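Local coordinates for protein molybdopterin adenylyltransferase (Pyrococcus furiosus, PDB 4LHB) that catalyses the ATP-dependent adenylylation of molybdopterin, a step in making the molybdenum or tungsten cofactor, and works as a homohexamer, at residues K29-G34 / S175-I180; I36-K41 / K69-D74; L114-L119 / I146-E151; E123-K128 / T140-G145. All blocks are in the same frame, centred on the assembly; numbering follows the deposited sequence.

Interaction 1: residues K29-G34 / S175-I180; sequences KTFKFG and SEVFHI
Thr30 and Phe178 bring the two backbones closest, with their CA atoms 8.5 Å apart. The chain leading into strand 32-38 therefore meets the long C-terminal helix 163-184 through side chains, and no hydrogen bond spans the gap. The helix is kinked here: the N atoms of Phe178 and His179 make no bond to the preceding turn. Phe31 is the centre of the contact. Its CG lies between the backbone N and the carbonyl carbon (chi1 62°), and the ring reaches toward the helix. Val177 approaches from the opposite direction and lays CG2 over one ring face, a CH-pi contact 4.2 Å from the Phe31 centroid, while Val177 CG1 touches Phe31 CE2 at 4.0 Å. The same ring turns its edge to the face of Phe178 in an offset edge-to-face pair, with centroids 5.6 Å apart and planes at 68°; Phe31 CE2 to Phe178 CZ is 3.8 Å. Next to that contact, Phe178 CE1 lies 4.0 Å from Lys29 O. Val92 of the neighbouring strand touches both Phe31 and Val177, and Leu62 touches both rings while its O takes the hydrogen bond of Thr30 OG1. With aliphatic and aromatic carbon carrying the junction, cohesion between sheet and last helix rests here on dispersion and ring-edge electrostatics, not on directional polar bonds.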
loop_
_atom_site.group_PDB
_atom_site.type_symbol
_atom_site.label_atom_id
_atom_site.label_comp_id
_atom_site.label_asym_id
_atom_site.label_seq_id
_atom_site.Cartn_x
_atom_site.Cartn_y
_atom_site.Cartn_z
ATOM N N LYS C 29 0.277 25.983 -24.712
ATOM C CA LYS C 29 -0.532 26.796 -25.673
ATOM C C LYS C 29 -1.862 26.113 -26.027
ATOM O O LYS C 29 -2.946 26.688 -25.811
ATOM C CB LYS C 29 0.289 27.127 -26.953
ATOM C CG LYS C 29 0.992 28.493 -26.889
ATOM C CD LYS C 29 2.409 28.510 -27.460
ATOM C CE LYS C 29 3.201 29.746 -27.009
ATOM N NZ LYS C 29 4.621 29.419 -26.657
ATOM N N THR C 30 -1.763 24.890 -26.555
ATOM C CA THR C 30 -2.884 23.922 -26.537
ATOM C C THR C 30 -2.460 22.435 -26.348
ATOM O O THR C 30 -1.356 22.036 -26.697
ATOM C CB THR C 30 -3.659 24.008 -27.838
ATOM O OG1 THR C 30 -4.887 23.257 -27.711
ATOM C CG2 THR C 30 -2.751 23.529 -29.000
ATOM N N PHE C 31 -3.380 21.608 -25.874
ATOM C CA PHE C 31 -3.090 20.179 -25.633
ATOM C C PHE C 31 -3.829 19.216 -26.569
ATOM O O PHE C 31 -4.808 19.563 -27.251
ATOM C CB PHE C 31 -3.482 19.825 -24.200
ATOM C CG PHE C 31 -4.928 20.015 -23.939
ATOM C CD1 PHE C 31 -5.824 18.965 -24.115
ATOM C CD2 PHE C 31 -5.401 21.234 -23.572
ATOM C CE1 PHE C 31 -7.184 19.135 -23.884
ATOM C CE2 PHE C 31 -6.766 21.420 -23.352
ATOM C CZ PHE C 31 -7.670 20.371 -23.507
ATOM N N LYS C 32 -3.378 17.977 -26.543
ATOM C CA LYS C 32 -4.077 16.919 -27.243
ATOM C C LYS C 32 -4.862 16.088 -26.231
ATOM O O LYS C 32 -4.439 15.939 -25.090
ATOM C CB LYS C 32 -3.082 16.095 -28.039
ATOM C CG LYS C 32 -2.593 16.816 -29.275
ATOM C CD LYS C 32 -1.130 16.552 -29.546
ATOM C CE LYS C 32 -0.753 16.967 -30.975
ATOM N NZ LYS C 32 0.521 16.356 -31.470
ATOM N N PHE C 33 -6.031 15.587 -26.625
ATOM C CA PHE C 33 -6.787 14.688 -25.755
ATOM C C PHE C 33 -7.460 13.458 -26.367
ATOM O O PHE C 33 -7.749 13.396 -27.577
ATOM C CB PHE C 33 -7.809 15.455 -24.963
ATOM C CG PHE C 33 -9.019 15.798 -25.724
ATOM C CD1 PHE C 33 -10.196 15.077 -25.545
ATOM C CD2 PHE C 33 -9.016 16.867 -26.611
ATOM C CE1 PHE C 33 -11.356 15.419 -26.233
ATOM C CE2 PHE C 33 -10.170 17.208 -27.309
ATOM C CZ PHE C 33 -11.348 16.487 -27.117
ATOM N N GLY C 34 -7.671 12.475 -25.480
ATOM C CA GLY C 34 -8.318 11.215 -25.800
ATOM C C GLY C 34 -9.519 11.024 -24.905
ATOM O O GLY C 34 -9.594 11.585 -23.812
ATOM N N SER C 175 -12.429 24.182 -16.450
ATOM C CA SER C 175 -11.846 25.192 -15.574
ATOM C C SER C 175 -10.365 24.963 -15.221
ATOM O O SER C 175 -9.618 25.956 -15.066
ATOM C CB SER C 175 -12.681 25.319 -14.329
ATOM O OG SER C 175 -12.080 26.161 -13.394
ATOM N N GLU C 176 -9.889 23.701 -15.157
ATOM C CA GLU C 176 -8.545 23.477 -14.602
ATOM C C GLU C 176 -7.538 22.795 -15.472
ATOM O O GLU C 176 -6.352 22.697 -15.091
ATOM C CB GLU C 176 -8.623 22.758 -13.278
ATOM C CG GLU C 176 -9.581 23.416 -12.303
ATOM C CD GLU C 176 -9.161 24.835 -11.971
ATOM O OE1 GLU C 176 -10.034 25.673 -11.720
ATOM O OE2 GLU C 176 -7.948 25.099 -11.940
ATOM N N VAL C 177 -7.954 22.335 -16.640
ATOM C CA VAL C 177 -7.027 21.545 -17.463
ATOM C C VAL C 177 -5.686 22.233 -17.680
ATOM O O VAL C 177 -4.624 21.597 -17.532
ATOM C CB VAL C 177 -7.639 21.065 -18.789
ATOM C CG1 VAL C 177 -8.083 22.242 -19.660
ATOM C CG2 VAL C 177 -6.634 20.167 -19.503
ATOM N N PHE C 178 -5.701 23.542 -17.937
ATOM C CA PHE C 178 -4.423 24.275 -18.182
ATOM C C PHE C 178 -3.656 24.528 -16.900
ATOM O O PHE C 178 -2.437 24.395 -16.884
ATOM C CB PHE C 178 -4.677 25.589 -18.889
ATOM C CG PHE C 178 -5.094 25.433 -20.297
ATOM C CD1 PHE C 178 -4.170 25.072 -21.266
ATOM C CD2 PHE C 178 -6.402 25.643 -20.662
ATOM C CE1 PHE C 178 -4.549 24.913 -22.607
ATOM C CE2 PHE C 178 -6.794 25.501 -21.984
ATOM C CZ PHE C 178 -5.870 25.143 -22.973
ATOM N N HIS C 179 -4.345 24.874 -15.820
ATOM C CA HIS C 179 -3.615 24.957 -14.525
ATOM C C HIS C 179 -2.865 23.640 -14.262
ATOM O O HIS C 179 -1.644 23.593 -13.931
ATOM C CB HIS C 179 -4.538 25.223 -13.347
ATOM C CG HIS C 179 -5.228 26.558 -13.362
ATOM N ND1 HIS C 179 -4.877 27.572 -14.182
ATOM C CD2 HIS C 179 -6.268 27.045 -12.573
ATOM C CE1 HIS C 179 -5.663 28.634 -13.928
ATOM N NE2 HIS C 179 -6.518 28.305 -12.960
ATOM N N ILE C 180 -3.589 22.543 -14.465
ATOM C CA ILE C 180 -3.055 21.224 -14.135
ATOM C C ILE C 180 -1.876 20.956 -15.046
ATOM O O ILE C 180 -0.790 20.577 -14.584
ATOM C CB ILE C 180 -4.107 20.090 -14.221
ATOM C CG1 ILE C 180 -5.206 20.291 -13.181
ATOM C CG2 ILE C 180 -3.416 18.810 -13.923
ATOM C CD1 ILE C 180 -6.534 19.636 -13.428
#

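Interaction 2: residues I36-K41 / K69-D74; sequences ITVSDK and KIVPDD
Thr37 is gripped through both its backbone polar atoms: its N donates to Lys69 O at 3.1 Å, in the carbonyl plane, and its O receives Val71 N at 3.0 Å, nearly along the C=O axis. Ser39 N continues the parallel ladder to Val71 O at 2.9 Å. Along this ladder Ile36 pairs with Lys69, Thr37 with Ile70 and Val38 with Val71. On the face carrying Ile36 and the two valines, Val71 CG2 meets Ile36 CG2 at 3.8 Å and Val38 CB at 4.0 Å. On the other face Thr37 OG1 lies 3.4 Å from Ile70 CG2. Past the strands Asp40 takes over. Its CG stands beside the backbone N (chi1 -84°), and OD2 reaches across to Asp73 N at 2.9 Å, the donor coming from above the carboxylate plane; the same oxygen is 3.3 Å from Pro72 CB. It also accepts Gln150 NE2 of the third subunit, whose backbone N binds Asp74 OD2. Further out, Ser39 and Asp74 act as N-caps for the helices that follow, bonding Gly42 N and Glu77 N, and helix 75-87 covers the Ile36 and Val71 face through Ala81. Two neighbouring parallel strands, linked in the chain through helix 51-60 and ending together in helix-capping loops, make the beta-alpha-beta unit at one side of the alpha/beta sheet of the MoaB/Mog fold.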
loop_
_atom_site.group_PDB
_atom_site.type_symbol
_atom_site.label_atom_id
_atom_site.label_comp_id
_atom_site.label_asym_id
_atom_site.label_seq_id
_atom_site.Cartn_x
_atom_site.Cartn_y
_atom_site.Cartn_z
ATOM N N ILE C 36 -12.178 7.781 -23.577
ATOM C CA ILE C 36 -12.465 6.338 -23.522
ATOM C C ILE C 36 -13.760 6.136 -22.750
ATOM O O ILE C 36 -13.860 6.499 -21.585
ATOM C CB ILE C 36 -11.317 5.569 -22.869
ATOM C CG1 ILE C 36 -10.032 5.741 -23.691
ATOM C CG2 ILE C 36 -11.681 4.101 -22.752
ATOM C CD1 ILE C 36 -8.692 5.486 -22.970
ATOM N N THR C 37 -14.784 5.591 -23.383
ATOM C CA THR C 37 -15.988 5.305 -22.606
ATOM C C THR C 37 -15.925 3.809 -22.273
ATOM O O THR C 37 -15.651 2.997 -23.139
ATOM C CB THR C 37 -17.306 5.748 -23.320
ATOM O OG1 THR C 37 -17.836 4.675 -24.078
ATOM C CG2 THR C 37 -17.071 6.884 -24.243
ATOM N N VAL C 38 -16.073 3.456 -21.010
ATOM C CA VAL C 38 -16.023 2.050 -20.647
ATOM C C VAL C 38 -17.429 1.525 -20.265
ATOM O O VAL C 38 -18.063 1.994 -19.289
ATOM C CB VAL C 38 -14.893 1.739 -19.614
ATOM C CG1 VAL C 38 -13.853 2.877 -19.549
ATOM C CG2 VAL C 38 -15.430 1.394 -18.251
ATOM N N SER C 39 -17.910 0.570 -21.082
ATOM C CA SER C 39 -19.298 0.074 -21.024
ATOM C C SER C 39 -19.442 -1.272 -21.745
ATOM O O SER C 39 -19.267 -1.354 -22.978
ATOM C CB SER C 39 -20.274 1.070 -21.693
ATOM O OG SER C 39 -21.657 0.736 -21.444
ATOM N N ASP C 40 -19.785 -2.314 -20.989
ATOM C CA ASP C 40 -20.032 -3.622 -21.599
ATOM C C ASP C 40 -21.116 -3.467 -22.672
ATOM O O ASP C 40 -20.879 -3.798 -23.842
ATOM C CB ASP C 40 -20.388 -4.672 -20.542
ATOM C CG ASP C 40 -19.155 -5.308 -19.897
ATOM O OD1 ASP C 40 -19.266 -5.892 -18.798
ATOM O OD2 ASP C 40 -18.058 -5.255 -20.485
ATOM N N LYS C 41 -22.258 -2.894 -22.294
ATOM C CA LYS C 41 -23.376 -2.666 -23.249
ATOM C C LYS C 41 -22.925 -1.821 -24.452
ATOM O O LYS C 41 -23.086 -2.226 -25.606
ATOM C CB LYS C 41 -24.630 -2.084 -22.551
ATOM C CG LYS C 41 -25.392 -3.123 -21.684
ATOM C CD LYS C 41 -26.579 -2.602 -20.825
ATOM C CE LYS C 41 -26.140 -1.635 -19.704
ATOM N NZ LYS C 41 -26.901 -1.703 -18.413
ATOM N N LYS C 69 -12.511 5.617 -28.209
ATOM C CA LYS C 69 -12.799 4.193 -28.256
ATOM C C LYS C 69 -13.773 3.800 -27.175
ATOM O O LYS C 69 -13.749 4.393 -26.081
ATOM C CB LYS C 69 -11.539 3.379 -28.124
ATOM C CG LYS C 69 -11.781 1.892 -28.331
ATOM C CD LYS C 69 -10.621 1.202 -29.041
ATOM C CE LYS C 69 -10.464 -0.302 -28.735
ATOM N NZ LYS C 69 -9.018 -0.685 -28.901
ATOM N N ILE C 70 -14.667 2.844 -27.495
ATOM C CA ILE C 70 -15.644 2.325 -26.519
ATOM C C ILE C 70 -15.072 0.999 -26.200
ATOM O O ILE C 70 -14.763 0.252 -27.117
ATOM C CB ILE C 70 -17.043 2.085 -27.098
ATOM C CG1 ILE C 70 -17.475 3.297 -27.928
ATOM C CG2 ILE C 70 -18.078 1.833 -25.994
ATOM C CD1 ILE C 70 -18.910 3.765 -27.647
ATOM N N VAL C 71 -14.867 0.710 -24.927
ATOM C CA VAL C 71 -14.286 -0.588 -24.518
ATOM C C VAL C 71 -15.168 -1.256 -23.460
ATOM O O VAL C 71 -15.843 -0.609 -22.659
ATOM C CB VAL C 71 -12.832 -0.430 -23.982
ATOM C CG1 VAL C 71 -11.895 0.118 -25.056
ATOM C CG2 VAL C 71 -12.764 0.410 -22.696
ATOM N N PRO C 72 -15.176 -2.565 -23.432
ATOM C CA PRO C 72 -15.892 -3.222 -22.346
ATOM C C PRO C 72 -15.319 -2.896 -20.950
ATOM O O PRO C 72 -14.204 -2.405 -20.844
ATOM C CB PRO C 72 -15.698 -4.699 -22.660
ATOM C CG PRO C 72 -14.475 -4.734 -23.463
ATOM C CD PRO C 72 -14.476 -3.511 -24.292
ATOM N N ASP C 73 -16.077 -3.195 -19.899
ATOM C CA ASP C 73 -15.642 -2.958 -18.525
ATOM C C ASP C 73 -14.637 -4.026 -18.178
ATOM O O ASP C 73 -14.921 -4.938 -17.442
ATOM C CB ASP C 73 -16.847 -2.916 -17.555
ATOM C CG ASP C 73 -16.652 -1.904 -16.348
ATOM O OD1 ASP C 73 -17.712 -1.555 -15.782
ATOM O OD2 ASP C 73 -15.503 -1.444 -15.929
ATOM N N ASP C 74 -13.435 -3.892 -18.723
ATOM C CA ASP C 74 -12.404 -4.933 -18.722
ATOM C C ASP C 74 -10.996 -4.280 -18.576
ATOM O O ASP C 74 -10.554 -3.515 -19.427
ATOM C CB ASP C 74 -12.495 -5.697 -20.043
ATOM C CG ASP C 74 -11.415 -6.801 -20.193
ATOM O OD1 ASP C 74 -10.244 -6.501 -20.437
ATOM O OD2 ASP C 74 -11.750 -7.986 -20.100
#

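Interaction 3: residues L114-L119 / I146-E151; sequences LFDKEL and IIRGQE
Asp116 and Lys117 both stand opposite Ile146, a classic beta bulge that joins strand 117-118, an edge strand of the sheet within this chain, to strand 143-148. Ile146 O receives Asp116 N at 2.6 Å and, weakly, Lys117 N, while Ile146 N returns a bond to Lys117 O at 2.9 Å. The main knob is Ile146. The bend at chi2 (82°) swings its CD1 into the hollow between Lys117 and Leu119, 3.6 Å from Leu119 CD2 and 4.0 Å from Lys117 CB. Ile101 of the second subunit packs on all three of these residues. Ile147 projects from the other face: its CG1 comes to the edge of the Phe115 ring, and its CD1 nears Leu114 CB. Arg148, extended from CG to NE, slants past the bulge with its CD 4.0 Å from Asp116 CB and its NH2 close to Lys117 CD. The bent lysine chain carries NZ into the second subunit, to Glu109 OE2 and the carbonyls of Gly100 and Asp105. Asp116 OD2 forms a salt bridge with Lys75 of the third subunit and also takes Arg148 N at 3.1 Å in a nearly straight bond (170°), entering from above the carboxylate plane.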
loop_
_atom_site.group_PDB
_atom_site.type_symbol
_atom_site.label_atom_id
_atom_site.label_comp_id
_atom_site.label_asym_id
_atom_site.label_seq_id
_atom_site.Cartn_x
_atom_site.Cartn_y
_atom_site.Cartn_z
ATOM N N LEU C 114 -1.156 3.592 -11.543
ATOM C CA LEU C 114 -0.156 4.182 -12.431
ATOM C C LEU C 114 0.221 5.675 -12.136
ATOM O O LEU C 114 1.282 6.158 -12.593
ATOM C CB LEU C 114 -0.629 4.072 -13.882
ATOM C CG LEU C 114 -0.880 2.654 -14.415
ATOM C CD1 LEU C 114 -1.240 2.663 -15.906
ATOM C CD2 LEU C 114 0.333 1.766 -14.127
ATOM N N PHE C 115 -0.619 6.391 -11.402
ATOM C CA PHE C 115 -0.397 7.798 -11.161
ATOM C C PHE C 115 0.875 8.041 -10.391
ATOM O O PHE C 115 1.024 7.476 -9.349
ATOM C CB PHE C 115 -1.509 8.393 -10.277
ATOM C CG PHE C 115 -2.843 8.408 -10.904
ATOM C CD1 PHE C 115 -2.994 8.350 -12.273
ATOM C CD2 PHE C 115 -3.977 8.499 -10.113
ATOM C CE1 PHE C 115 -4.255 8.356 -12.849
ATOM C CE2 PHE C 115 -5.242 8.523 -10.682
ATOM C CZ PHE C 115 -5.377 8.445 -12.057
ATOM N N ASP C 116 1.748 8.932 -10.847
ATOM C CA ASP C 116 2.842 9.394 -9.998
ATOM C C ASP C 116 2.388 10.474 -9.013
ATOM O O ASP C 116 2.973 10.611 -7.967
ATOM C CB ASP C 116 4.018 9.862 -10.816
ATOM C CG ASP C 116 4.513 8.799 -11.741
ATOM O OD1 ASP C 116 5.548 8.195 -11.422
ATOM O OD2 ASP C 116 3.875 8.522 -12.768
ATOM N N LYS C 117 1.345 11.227 -9.326
ATOM C CA LYS C 117 0.804 12.209 -8.383
ATOM C C LYS C 117 -0.704 12.138 -8.493
ATOM O O LYS C 117 -1.221 12.033 -9.596
ATOM C CB LYS C 117 1.300 13.637 -8.726
ATOM C CG LYS C 117 1.938 14.379 -7.531
ATOM C CD LYS C 117 3.436 14.552 -7.696
ATOM C CE LYS C 117 4.239 14.594 -6.412
ATOM N NZ LYS C 117 4.060 15.691 -5.438
ATOM N N GLU C 118 -1.418 12.114 -7.377
ATOM C CA GLU C 118 -2.868 12.063 -7.439
ATOM C C GLU C 118 -3.484 13.440 -7.138
ATOM O O GLU C 118 -2.966 14.156 -6.341
ATOM C CB GLU C 118 -3.442 11.021 -6.469
ATOM C CG GLU C 118 -4.782 10.449 -6.977
ATOM C CD GLU C 118 -5.743 9.958 -5.886
ATOM O OE1 GLU C 118 -5.359 9.975 -4.675
ATOM O OE2 GLU C 118 -6.905 9.569 -6.263
ATOM N N LEU C 119 -4.590 13.795 -7.789
ATOM C CA LEU C 119 -5.175 15.124 -7.623
ATOM C C LEU C 119 -6.306 14.984 -6.648
ATOM O O LEU C 119 -6.708 13.879 -6.366
ATOM C CB LEU C 119 -5.629 15.715 -8.963
ATOM C CG LEU C 119 -4.517 15.882 -10.020
ATOM C CD1 LEU C 119 -4.946 16.428 -11.401
ATOM C CD2 LEU C 119 -3.374 16.697 -9.464
ATOM N N ILE C 146 -1.601 12.164 -12.477
ATOM C CA ILE C 146 -0.561 12.371 -13.458
ATOM C C ILE C 146 0.283 11.139 -13.602
ATOM O O ILE C 146 0.822 10.639 -12.620
ATOM C CB ILE C 146 0.397 13.502 -13.002
ATOM C CG1 ILE C 146 -0.392 14.803 -12.921
ATOM C CG2 ILE C 146 1.522 13.710 -13.993
ATOM C CD1 ILE C 146 -1.145 14.888 -11.625
ATOM N N ILE C 147 0.451 10.682 -14.835
ATOM C CA ILE C 147 1.443 9.694 -15.156
ATOM C C ILE C 147 2.620 10.452 -15.790
ATOM O O ILE C 147 2.420 11.190 -16.722
ATOM C CB ILE C 147 0.880 8.685 -16.202
ATOM C CG1 ILE C 147 -0.464 8.083 -15.763
ATOM C CG2 ILE C 147 1.895 7.589 -16.546
ATOM C CD1 ILE C 147 -1.134 7.137 -16.767
ATOM N N ARG C 148 3.837 10.223 -15.325
ATOM C CA ARG C 148 5.019 10.817 -15.884
ATOM C C ARG C 148 6.007 9.866 -16.560
ATOM O O ARG C 148 6.315 8.808 -16.009
ATOM C CB ARG C 148 5.848 11.362 -14.759
ATOM C CG ARG C 148 5.241 12.476 -13.981
ATOM C CD ARG C 148 6.102 12.602 -12.761
ATOM N NE ARG C 148 5.671 13.714 -11.956
ATOM C CZ ARG C 148 5.996 13.852 -10.689
ATOM N NH1 ARG C 148 6.733 12.918 -10.116
ATOM N NH2 ARG C 148 5.593 14.920 -9.998
ATOM N N GLY C 149 6.580 10.316 -17.680
ATOM C CA GLY C 149 7.781 9.729 -18.235
ATOM C C GLY C 149 8.994 10.450 -17.685
ATOM O O GLY C 149 8.872 11.094 -16.684
ATOM N N GLN C 150 10.158 10.301 -18.321
ATOM C CA GLN C 150 11.396 10.996 -17.949
ATOM C C GLN C 150 11.187 12.504 -18.077
ATOM O O GLN C 150 11.593 13.251 -17.171
ATOM C CB GLN C 150 12.576 10.579 -18.835
ATOM C CG GLN C 150 13.433 9.443 -18.313
ATOM C CD GLN C 150 14.471 8.956 -19.365
ATOM O OE1 GLN C 150 15.062 9.763 -20.084
ATOM N NE2 GLN C 150 14.702 7.645 -19.443
ATOM N N GLU C 151 10.564 12.938 -19.181
ATOM C CA GLU C 151 10.105 14.311 -19.312
ATOM C C GLU C 151 8.573 14.487 -19.480
ATOM O O GLU C 151 7.973 15.387 -18.858
ATOM C CB GLU C 151 10.852 14.998 -20.462
ATOM C CG GLU C 151 10.678 16.530 -20.518
ATOM C CD GLU C 151 11.909 17.276 -21.035
ATOM O OE1 GLU C 151 12.033 18.475 -20.713
ATOM O OE2 GLU C 151 12.760 16.681 -21.750
#

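Interaction 4: residues E123-K128 / T140-G145; sequences EVFRAK and TRATAG
Where helix 121-133 lies against the sheet of this alpha/beta fold, Phe125 and Arg126 meet Thr140 and Ala142 on the run-in to the antiparallel strand 143-148. The two segments are the arms of a helix-loop-strand connection, separated by only eleven residues. Phe125 points from the helix toward the strand arm, its CG anti to the backbone N (chi1 -172°). One face of its ring receives Ala142 CB, 4.2 Å from the ring plane and nearer its border than its centre. Thr140 CG2 comes obliquely to the ring at CE2, at a modelled 3.2 Å that is short for two carbons and best taken only as close contact. Pro160 touches both Phe125 and Ala142, and Phe121 adds to the cover over Ala142. Arg126 and Thr140 run alongside each other, pointing opposite ways: Arg126 CG lies 3.9 Å from Thr140 CB and Arg126 CD 3.3 Å from Thr140 O. The arginine chain then bends at chi3 (-69°), and NH1 gives Thr140 O a weak, strongly bent hydrogen bond of 3.2 Å. Stronger holds come from the fourth subunit, where Glu123 forms a salt bridge with Arg126 NE and Ser120 OG bonds Thr140 O. Thr140 O thus joins helix, loop and subunit interface. Arg141 turns away from the helix, its NE bonding Thr99 O. Ala142 N lies at the edge of the Arg126 guanidinium, near its plane, 3.9 Å from NH1.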
loop_
_atom_site.group_PDB
_atom_site.type_symbol
_atom_site.label_atom_id
_atom_site.label_comp_id
_atom_site.label_asym_id
_atom_site.label_seq_id
_atom_site.Cartn_x
_atom_site.Cartn_y
_atom_site.Cartn_z
ATOM N N GLU C 123 -12.786 14.881 -4.693
ATOM C CA GLU C 123 -13.383 15.675 -3.621
ATOM C C GLU C 123 -14.118 16.838 -4.218
ATOM O O GLU C 123 -15.254 17.099 -3.831
ATOM C CB GLU C 123 -12.339 16.269 -2.721
ATOM C CG GLU C 123 -11.468 15.306 -1.966
ATOM C CD GLU C 123 -10.834 15.975 -0.751
ATOM O OE1 GLU C 123 -10.972 17.210 -0.573
ATOM O OE2 GLU C 123 -10.188 15.272 0.042
ATOM N N VAL C 124 -13.461 17.534 -5.154
ATOM C CA VAL C 124 -14.054 18.714 -5.794
ATOM C C VAL C 124 -15.298 18.320 -6.597
ATOM O O VAL C 124 -16.395 18.889 -6.411
ATOM C CB VAL C 124 -13.011 19.492 -6.619
ATOM C CG1 VAL C 124 -13.708 20.449 -7.563
ATOM C CG2 VAL C 124 -12.039 20.207 -5.654
ATOM N N PHE C 125 -15.135 17.272 -7.397
ATOM C CA PHE C 125 -16.249 16.623 -8.083
ATOM C C PHE C 125 -17.385 16.326 -7.127
ATOM O O PHE C 125 -18.526 16.631 -7.402
ATOM C CB PHE C 125 -15.812 15.296 -8.765
ATOM C CG PHE C 125 -16.866 14.707 -9.628
ATOM C CD1 PHE C 125 -16.891 14.972 -10.976
ATOM C CD2 PHE C 125 -17.875 13.943 -9.087
ATOM C CE1 PHE C 125 -17.885 14.458 -11.789
ATOM C CE2 PHE C 125 -18.888 13.448 -9.875
ATOM C CZ PHE C 125 -18.880 13.692 -11.234
ATOM N N ARG C 126 -17.083 15.669 -6.028
ATOM C CA ARG C 126 -18.127 15.327 -5.096
ATOM C C ARG C 126 -18.759 16.559 -4.479
ATOM O O ARG C 126 -19.976 16.580 -4.297
ATOM C CB ARG C 126 -17.626 14.324 -4.033
ATOM C CG ARG C 126 -17.649 12.903 -4.587
ATOM C CD ARG C 126 -17.332 11.788 -3.607
ATOM N NE ARG C 126 -15.939 11.827 -3.208
ATOM C CZ ARG C 126 -14.928 11.431 -3.961
ATOM N NH1 ARG C 126 -15.131 10.950 -5.175
ATOM N NH2 ARG C 126 -13.690 11.551 -3.509
ATOM N N ALA C 127 -17.974 17.596 -4.203
ATOM C CA ALA C 127 -18.549 18.837 -3.622
ATOM C C ALA C 127 -19.532 19.472 -4.595
ATOM O O ALA C 127 -20.642 19.792 -4.214
ATOM C CB ALA C 127 -17.479 19.834 -3.205
ATOM N N LYS C 128 -19.165 19.622 -5.851
ATOM C CA LYS C 128 -20.107 20.230 -6.775
ATOM C C LYS C 128 -21.343 19.335 -6.911
ATOM O O LYS C 128 -22.468 19.815 -6.891
ATOM C CB LYS C 128 -19.470 20.489 -8.155
ATOM C CG LYS C 128 -20.348 21.287 -9.126
ATOM C CD LYS C 128 -20.546 22.744 -8.692
ATOM C CE LYS C 128 -21.555 23.516 -9.561
ATOM N NZ LYS C 128 -22.936 23.584 -8.979
ATOM N N THR C 140 -20.493 8.312 -5.399
ATOM C CA THR C 140 -19.771 8.933 -6.503
ATOM C C THR C 140 -18.273 8.680 -6.353
ATOM O O THR C 140 -17.647 8.987 -5.298
ATOM C CB THR C 140 -19.941 10.458 -6.612
ATOM O OG1 THR C 140 -21.312 10.824 -6.541
ATOM C CG2 THR C 140 -19.393 10.912 -7.931
ATOM N N ARG C 141 -17.707 8.107 -7.406
ATOM C CA ARG C 141 -16.270 7.927 -7.439
ATOM C C ARG C 141 -15.727 8.482 -8.751
ATOM O O ARG C 141 -16.332 8.358 -9.812
ATOM C CB ARG C 141 -15.905 6.464 -7.149
ATOM C CG ARG C 141 -16.684 5.883 -5.948
ATOM C CD ARG C 141 -16.141 4.564 -5.376
ATOM N NE ARG C 141 -15.578 3.794 -6.466
ATOM C CZ ARG C 141 -14.664 2.848 -6.339
ATOM N NH1 ARG C 141 -14.219 2.487 -5.136
ATOM N NH2 ARG C 141 -14.216 2.241 -7.437
ATOM N N ALA C 142 -14.626 9.190 -8.648
ATOM C CA ALA C 142 -14.024 9.838 -9.801
ATOM C C ALA C 142 -12.682 10.197 -9.316
ATOM O O ALA C 142 -12.497 10.425 -8.131
ATOM C CB ALA C 142 -14.757 11.104 -10.168
ATOM N N THR C 143 -11.732 10.251 -10.223
ATOM C CA THR C 143 -10.355 10.466 -9.811
ATOM C C THR C 143 -9.619 11.133 -10.929
ATOM O O THR C 143 -10.079 11.113 -12.071
ATOM C CB THR C 143 -9.670 9.119 -9.473
ATOM O OG1 THR C 143 -8.418 9.382 -8.824
ATOM C CG2 THR C 143 -9.432 8.265 -10.743
ATOM N N ALA C 144 -8.457 11.683 -10.610
ATOM C CA ALA C 144 -7.570 12.245 -11.631
ATOM C C ALA C 144 -6.141 12.172 -11.122
ATOM O O ALA C 144 -5.904 12.253 -9.918
ATOM C CB ALA C 144 -7.990 13.680 -11.956
ATOM N N GLY C 145 -5.180 12.008 -12.009
ATOM C CA GLY C 145 -3.816 11.981 -11.582
ATOM C C GLY C 145 -2.908 12.152 -12.759
ATOM O O GLY C 145 -3.394 12.177 -13.905
#

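All four contacts reach one mixed sheet but at different places. Interactions 1 and 2 share strand 32-38, about 24 Å apart between centres and on opposite sides of the chain's centre: the first is partly buried, mainly apolar, with no hydrogen bond across it, and fringed by exposed residues, the second a backbone ladder ending in polar loops. Interactions 3 and 4 share strand 143-148, and Leu119 N probably bonds Ala144 O between them. Interaction 3 is the most buried and mixes strand bonds with isoleucine packing; interaction 4 sets a helix on the sheet with one weak bond. Ile180 CG2 meets Leu119 CD1 at 3.8 Å, joining interactions 1 and 3. Interactions 2 and 3 both reach the third subunit.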